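Local coordinates for HAT1-interacting factor 1 (Saccharomyces cerevisiae, PDB 4NQ0), which chaperones histones H3 and H4 as a component of the nuclear HAT-B histone acetyltransferase complex and takes part in chromatin assembly and telomere silencing, at residues Ser231-Arg234 with Ile235-Tyr239; Ala282-Leu285 with Val286-Leu290. One frame throughout, in Å; residues are numbered along the deposited sequence.

Overall arrangement
Each contact lies within a single helix of an all-helical chain of the NASP family. Contact 1 comes first, on helix 229-248 in the predicted second TPR repeat; contact 2 follows on helix 273-290, reaching the predicted start of the third repeat. Their centres are about 17 Å apart and their nearest atoms about 7 Å, so they do not touch. Helix 252-266 links them: residues of both contacts pack on it, and A282 and L285 also reach I240, further along the helix of contact 1. Contact 1 lies nearer the centre of the folded chain. Both helices belong to one stacked TPR-type array, with contact 2 in the region 248-332 that interacts with H2A-H2B.

Contact 1. Residues Ser231-Arg234 with Ile235-Tyr239; sequences SRLR and IGDVY
I235 sets its longer branch beside the carbonyl oxygen of S231, one turn back, with CG1 3.2 Å from S231 O and CD1 following at 3.6 Å. CG1 stands anti to its own carbonyl carbon (chi1 -73°), which brings that branch back along the helix. The same oxygen accepts the I235 N-H at 2.8 Å between I235 N and S231 O, so amide and side chain of one residue close on it together. V238 repeats the pattern a turn later: its CG2 sits 3.2 Å from R234 O, the acceptor of the V238 N-H. These are the i to i+4 bonds of an alpha helix in the predicted second TPR repeat, where I235 meets Y265 of helix 252-266 and L214 of helix 202-218. Cutting I235 back to an alanine is likely to open a gap beside Y265 and L214 and strip CG1 and CD1 from the S231 oxygen, which would keep its amide bond. On another side of the helix D237 N donates to L233 O at 3.0 Å, in the carbonyl plane, and D237 OD2 comes no nearer to the L233 side chain than 4.3 Å, at CG. D237 OD1 is held elsewhere, by the Y266 hydroxyl and a salt bridge to K278. The guanidinium of R232 forms a salt bridge with E229, while R234 NE is hydrogen-bonded to N230 OD1.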
ATOM      1  N   SER A 231       8.616   7.679  -7.634  1.00 40.15           N
ATOM      2  CA  SER A 231       7.922   6.441  -8.030  1.00 38.98           C
ATOM      3  C   SER A 231       8.029   5.363  -6.944  1.00 37.59           C
ATOM      4  O   SER A 231       7.025   4.797  -6.509  1.00 36.39           O
ATOM      5  CB  SER A 231       8.485   5.903  -9.349  1.00 39.49           C
ATOM      6  OG  SER A 231       7.953   6.609 -10.466  1.00 40.75           O
ATOM      7  N   ARG A 232       9.251   5.107  -6.497  1.00 37.22           N
ATOM      8  CA  ARG A 232       9.498   4.137  -5.426  1.00 36.61           C
ATOM      9  C   ARG A 232       8.792   4.483  -4.113  1.00 35.39           C
ATOM     10  O   ARG A 232       8.289   3.595  -3.423  1.00 35.05           O
ATOM     11  CB  ARG A 232      11.000   3.971  -5.223  1.00 37.21           C
ATOM     12  CG  ARG A 232      11.617   3.032  -6.259  1.00 38.69           C
ATOM     13  CD  ARG A 232      12.984   3.504  -6.714  1.00 42.16           C
ATOM     14  NE  ARG A 232      13.808   3.867  -5.573  1.00 44.96           N
ATOM     15  CZ  ARG A 232      14.694   4.857  -5.544  1.00 46.78           C
ATOM     16  NH1 ARG A 232      14.911   5.632  -6.598  1.00 47.60           N
ATOM     17  NH2 ARG A 232      15.367   5.074  -4.427  1.00 48.61           N
ATOM     18  N   LEU A 233       8.735   5.769  -3.781  1.00 35.06           N
ATOM     19  CA  LEU A 233       7.971   6.245  -2.621  1.00 34.04           C
ATOM     20  C   LEU A 233       6.495   5.907  -2.789  1.00 32.89           C
ATOM     21  O   LEU A 233       5.877   5.343  -1.895  1.00 32.69           O
ATOM     22  CB  LEU A 233       8.125   7.765  -2.447  1.00 34.34           C
ATOM     23  CG  LEU A 233       7.197   8.451  -1.429  1.00 34.41           C
ATOM     24  CD1 LEU A 233       7.463   7.948  -0.023  1.00 33.09           C
ATOM     25  CD2 LEU A 233       7.328   9.981  -1.480  1.00 34.79           C
ATOM     26  N   ARG A 234       5.945   6.262  -3.946  1.00 32.51           N
ATOM     27  CA  ARG A 234       4.532   6.067  -4.227  1.00 31.81           C
ATOM     28  C   ARG A 234       4.162   4.600  -4.316  1.00 30.10           C
ATOM     29  O   ARG A 234       3.068   4.205  -3.914  1.00 29.31           O
ATOM     30  CB  ARG A 234       4.136   6.803  -5.514  1.00 32.39           C
ATOM     31  CG  ARG A 234       4.163   8.322  -5.354  1.00 34.89           C
ATOM     32  CD  ARG A 234       3.046   8.993  -6.129  1.00 38.01           C
ATOM     33  NE  ARG A 234       3.463   9.353  -7.473  1.00 40.84           N
ATOM     34  CZ  ARG A 234       2.640   9.683  -8.466  1.00 42.37           C
ATOM     35  NH1 ARG A 234       1.321   9.692  -8.304  1.00 42.33           N
ATOM     36  NH2 ARG A 234       3.156   9.996  -9.649  1.00 44.51           N
ATOM     37  N   ILE A 235       5.072   3.798  -4.841  1.00 29.50           N
ATOM     38  CA  ILE A 235       4.881   2.352  -4.872  1.00 28.87           C
ATOM     39  C   ILE A 235       4.778   1.804  -3.452  1.00 28.25           C
ATOM     40  O   ILE A 235       3.885   1.012  -3.158  1.00 27.55           O
ATOM     41  CB  ILE A 235       5.992   1.638  -5.688  1.00 29.29           C
ATOM     42  CG1 ILE A 235       5.781   1.895  -7.182  1.00 29.10           C
ATOM     43  CG2 ILE A 235       5.978   0.130  -5.433  1.00 28.68           C
ATOM     44  CD1 ILE A 235       6.951   1.511  -8.054  1.00 29.44           C
ATOM     45  N   GLY A 236       5.670   2.251  -2.565  1.00 28.40           N
ATOM     46  CA  GLY A 236       5.601   1.876  -1.153  1.00 27.46           C
ATOM     47  C   GLY A 236       4.252   2.209  -0.552  1.00 27.38           C
ATOM     48  O   GLY A 236       3.637   1.364   0.112  1.00 26.63           O
ATOM     49  N   ASP A 237       3.788   3.435  -0.808  1.00 27.73           N
ATOM     50  CA  ASP A 237       2.470   3.908  -0.359  1.00 27.60           C
ATOM     51  C   ASP A 237       1.352   3.010  -0.874  1.00 27.15           C
ATOM     52  O   ASP A 237       0.399   2.711  -0.149  1.00 27.07           O
ATOM     53  CB  ASP A 237       2.206   5.357  -0.823  1.00 28.28           C
ATOM     54  CG  ASP A 237       2.983   6.395  -0.028  1.00 30.14           C
ATOM     55  OD1 ASP A 237       3.508   6.081   1.063  1.00 30.13           O
ATOM     56  OD2 ASP A 237       3.062   7.542  -0.506  1.00 31.38           O
ATOM     57  N   VAL A 238       1.468   2.565  -2.126  1.00 26.62           N
ATOM     58  CA  VAL A 238       0.459   1.679  -2.695  1.00 25.74           C
ATOM     59  C   VAL A 238       0.446   0.338  -1.973  1.00 25.71           C
ATOM     60  O   VAL A 238      -0.636  -0.219  -1.702  1.00 25.19           O
ATOM     61  CB  VAL A 238       0.654   1.470  -4.201  1.00 25.88           C
ATOM     62  CG1 VAL A 238      -0.262   0.336  -4.721  1.00 24.79           C
ATOM     63  CG2 VAL A 238       0.393   2.787  -4.940  1.00 25.49           C
ATOM     64  N   TYR A 239       1.631  -0.178  -1.652  1.00 25.42           N
ATOM     65  CA  TYR A 239       1.726  -1.468  -0.965  1.00 25.56           C
ATOM     66  C   TYR A 239       1.126  -1.383   0.435  1.00 25.61           C
ATOM     67  O   TYR A 239       0.455  -2.319   0.868  1.00 26.64           O
ATOM     68  CB  TYR A 239       3.171  -2.001  -0.926  1.00 25.30           C
ATOM     69  CG  TYR A 239       3.598  -2.729  -2.186  1.00 25.87           C
ATOM     70  CD1 TYR A 239       2.846  -3.784  -2.692  1.00 26.67           C
ATOM     71  CD2 TYR A 239       4.764  -2.381  -2.857  1.00 25.82           C
ATOM     72  CE1 TYR A 239       3.231  -4.463  -3.839  1.00 27.10           C
ATOM     73  CE2 TYR A 239       5.157  -3.048  -4.003  1.00 26.32           C
ATOM     74  CZ  TYR A 239       4.388  -4.079  -4.490  1.00 26.84           C
ATOM     75  OH  TYR A 239       4.788  -4.722  -5.614  1.00 25.83           O
TER

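Contact 2. Residues Ala282-Leu285 with Val286-Leu290; sequences AEFL and VCDAL
The ring of F284 and the carboxylate of D288, one turn apart, run side by side and point the same way, their planes 32° apart. D288 OD1 approaches the ring obliquely and touches its far end, 3.8 Å from F284 CZ. The first torsion of F284 helps to place the ring: CG is anti to the backbone N (chi1 170°), which swings the ring forward along the helix to lie beside D288. R329, Q332 and I333 of helix 323-344 touch the F284 side chain, and Q332 also touches D288. Beneath the pair, D288 N donates to F284 O at 2.9 Å.

The other side chains of this turn, on helix 273-290, face neighbouring helices. V286 leans its CG2 on the carbonyl of A282, 3.3 Å from A282 O, which also accepts the V286 N-H, and it packs on Y259 of helix 252-266. L285 turns to I240, D244 and R247 of helix 229-248. C287 has its CB 3.5 Å from F284 O and meets F305 and A308 of helix 298-316; its N-H makes a weak bond to E283 O, 3.3 Å from C287 N. Helices thus pack around this one on several sides, in keeping with the TPR-type helical array of the NASP family.

E283 is buried, but its carboxylate is answered by a salt bridge to R304 and a hydrogen bond from H307. D288, with OD1 close to F284 CZ, has weaker support, long ion pairs to R247 and R291; these two arginines would probably offset its negative charge only partly.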
ATOM      1  N   ALA A 282       5.496   1.178   8.646  1.00 31.18           N
ATOM      2  CA  ALA A 282       5.448  -0.127   7.972  1.00 30.29           C
ATOM      3  C   ALA A 282       5.885  -1.286   8.895  1.00 29.83           C
ATOM      4  O   ALA A 282       5.265  -2.359   8.903  1.00 28.89           O
ATOM      5  CB  ALA A 282       6.308  -0.098   6.721  1.00 29.70           C
ATOM      6  N   GLU A 283       6.939  -1.060   9.679  1.00 30.19           N
ATOM      7  CA  GLU A 283       7.365  -2.043  10.679  1.00 30.33           C
ATOM      8  C   GLU A 283       6.255  -2.346  11.661  1.00 30.12           C
ATOM      9  O   GLU A 283       6.027  -3.504  11.989  1.00 30.25           O
ATOM     10  CB  GLU A 283       8.585  -1.571  11.457  1.00 30.95           C
ATOM     11  CG  GLU A 283       9.847  -1.405  10.624  1.00 32.51           C
ATOM     12  CD  GLU A 283      10.637  -2.690  10.430  1.00 34.92           C
ATOM     13  OE1 GLU A 283      10.094  -3.789  10.709  1.00 34.80           O
ATOM     14  OE2 GLU A 283      11.813  -2.577   9.985  1.00 36.03           O
ATOM     15  N   PHE A 284       5.548  -1.319  12.126  1.00 30.46           N
ATOM     16  CA  PHE A 284       4.459  -1.547  13.090  1.00 30.18           C
ATOM     17  C   PHE A 284       3.287  -2.286  12.450  1.00 30.03           C
ATOM     18  O   PHE A 284       2.685  -3.182  13.074  1.00 30.02           O
ATOM     19  CB  PHE A 284       3.975  -0.235  13.712  1.00 30.97           C
ATOM     20  CG  PHE A 284       2.713  -0.384  14.521  1.00 30.40           C
ATOM     21  CD1 PHE A 284       2.744  -0.964  15.778  1.00 30.78           C
ATOM     22  CD2 PHE A 284       1.497   0.035  14.011  1.00 30.89           C
ATOM     23  CE1 PHE A 284       1.578  -1.133  16.516  1.00 31.92           C
ATOM     24  CE2 PHE A 284       0.323  -0.115  14.743  1.00 32.04           C
ATOM     25  CZ  PHE A 284       0.367  -0.703  15.999  1.00 32.94           C
ATOM     26  N   LEU A 285       2.940  -1.908  11.220  1.00 29.59           N
ATOM     27  CA  LEU A 285       1.807  -2.552  10.538  1.00 29.31           C
ATOM     28  C   LEU A 285       2.064  -4.041  10.305  1.00 28.48           C
ATOM     29  O   LEU A 285       1.156  -4.854  10.436  1.00 29.20           O
ATOM     30  CB  LEU A 285       1.478  -1.829   9.224  1.00 29.05           C
ATOM     31  CG  LEU A 285       0.892  -0.419   9.357  1.00 30.22           C
ATOM     32  CD1 LEU A 285       0.895   0.303   7.998  1.00 30.89           C
ATOM     33  CD2 LEU A 285      -0.519  -0.435   9.949  1.00 29.83           C
ATOM     34  N   VAL A 286       3.299  -4.390   9.975  1.00 28.26           N
ATOM     35  CA  VAL A 286       3.732  -5.787   9.901  1.00 28.26           C
ATOM     36  C   VAL A 286       3.400  -6.538  11.193  1.00 29.45           C
ATOM     37  O   VAL A 286       2.776  -7.597  11.151  1.00 28.93           O
ATOM     38  CB  VAL A 286       5.242  -5.890   9.611  1.00 28.45           C
ATOM     39  CG1 VAL A 286       5.780  -7.299   9.939  1.00 28.25           C
ATOM     40  CG2 VAL A 286       5.535  -5.509   8.149  1.00 26.83           C
ATOM     41  N   CYS A 287       3.794  -5.970  12.333  1.00 30.13           N
ATOM     42  CA  CYS A 287       3.544  -6.580  13.641  1.00 31.61           C
ATOM     43  C   CYS A 287       2.066  -6.681  13.977  1.00 32.54           C
ATOM     44  O   CYS A 287       1.621  -7.689  14.544  1.00 32.86           O
ATOM     45  CB  CYS A 287       4.269  -5.796  14.742  1.00 31.79           C
ATOM     46  SG  CYS A 287       6.057  -5.868  14.537  1.00 33.90           S
ATOM     47  N   ASP A 288       1.309  -5.642  13.638  1.00 33.36           N
ATOM     48  CA  ASP A 288      -0.112  -5.622  13.925  1.00 35.02           C
ATOM     49  C   ASP A 288      -0.863  -6.700  13.132  1.00 35.14           C
ATOM     50  O   ASP A 288      -1.769  -7.327  13.660  1.00 36.58           O
ATOM     51  CB  ASP A 288      -0.723  -4.247  13.648  1.00 35.68           C
ATOM     52  CG  ASP A 288      -1.947  -3.981  14.507  1.00 38.29           C
ATOM     53  OD1 ASP A 288      -1.781  -3.837  15.734  1.00 40.46           O
ATOM     54  OD2 ASP A 288      -3.066  -3.920  13.958  1.00 42.57           O
ATOM     55  N   ALA A 289      -0.485  -6.909  11.880  1.00 34.46           N
ATOM     56  CA  ALA A 289      -1.066  -7.974  11.078  1.00 34.80           C
ATOM     57  C   ALA A 289      -0.566  -9.339  11.558  1.00 35.22           C
ATOM     58  O   ALA A 289      -1.339 -10.283  11.651  1.00 35.61           O
ATOM     59  CB  ALA A 289      -0.737  -7.774   9.612  1.00 33.71           C
ATOM     60  N   LEU A 290       0.724  -9.412  11.879  1.00 35.29           N
ATOM     61  CA  LEU A 290       1.369 -10.633  12.352  1.00 35.88           C
ATOM     62  C   LEU A 290       0.710 -11.251  13.576  1.00 37.18           C
ATOM     63  O   LEU A 290       0.720 -12.471  13.728  1.00 37.35           O
ATOM     64  CB  LEU A 290       2.847 -10.353  12.649  1.00 35.36           C
ATOM     65  CG  LEU A 290       3.873 -11.476  12.743  1.00 35.62           C
ATOM     66  CD1 LEU A 290       3.733 -12.487  11.621  1.00 34.30           C
ATOM     67  CD2 LEU A 290       5.279 -10.855  12.739  1.00 34.78           C
TER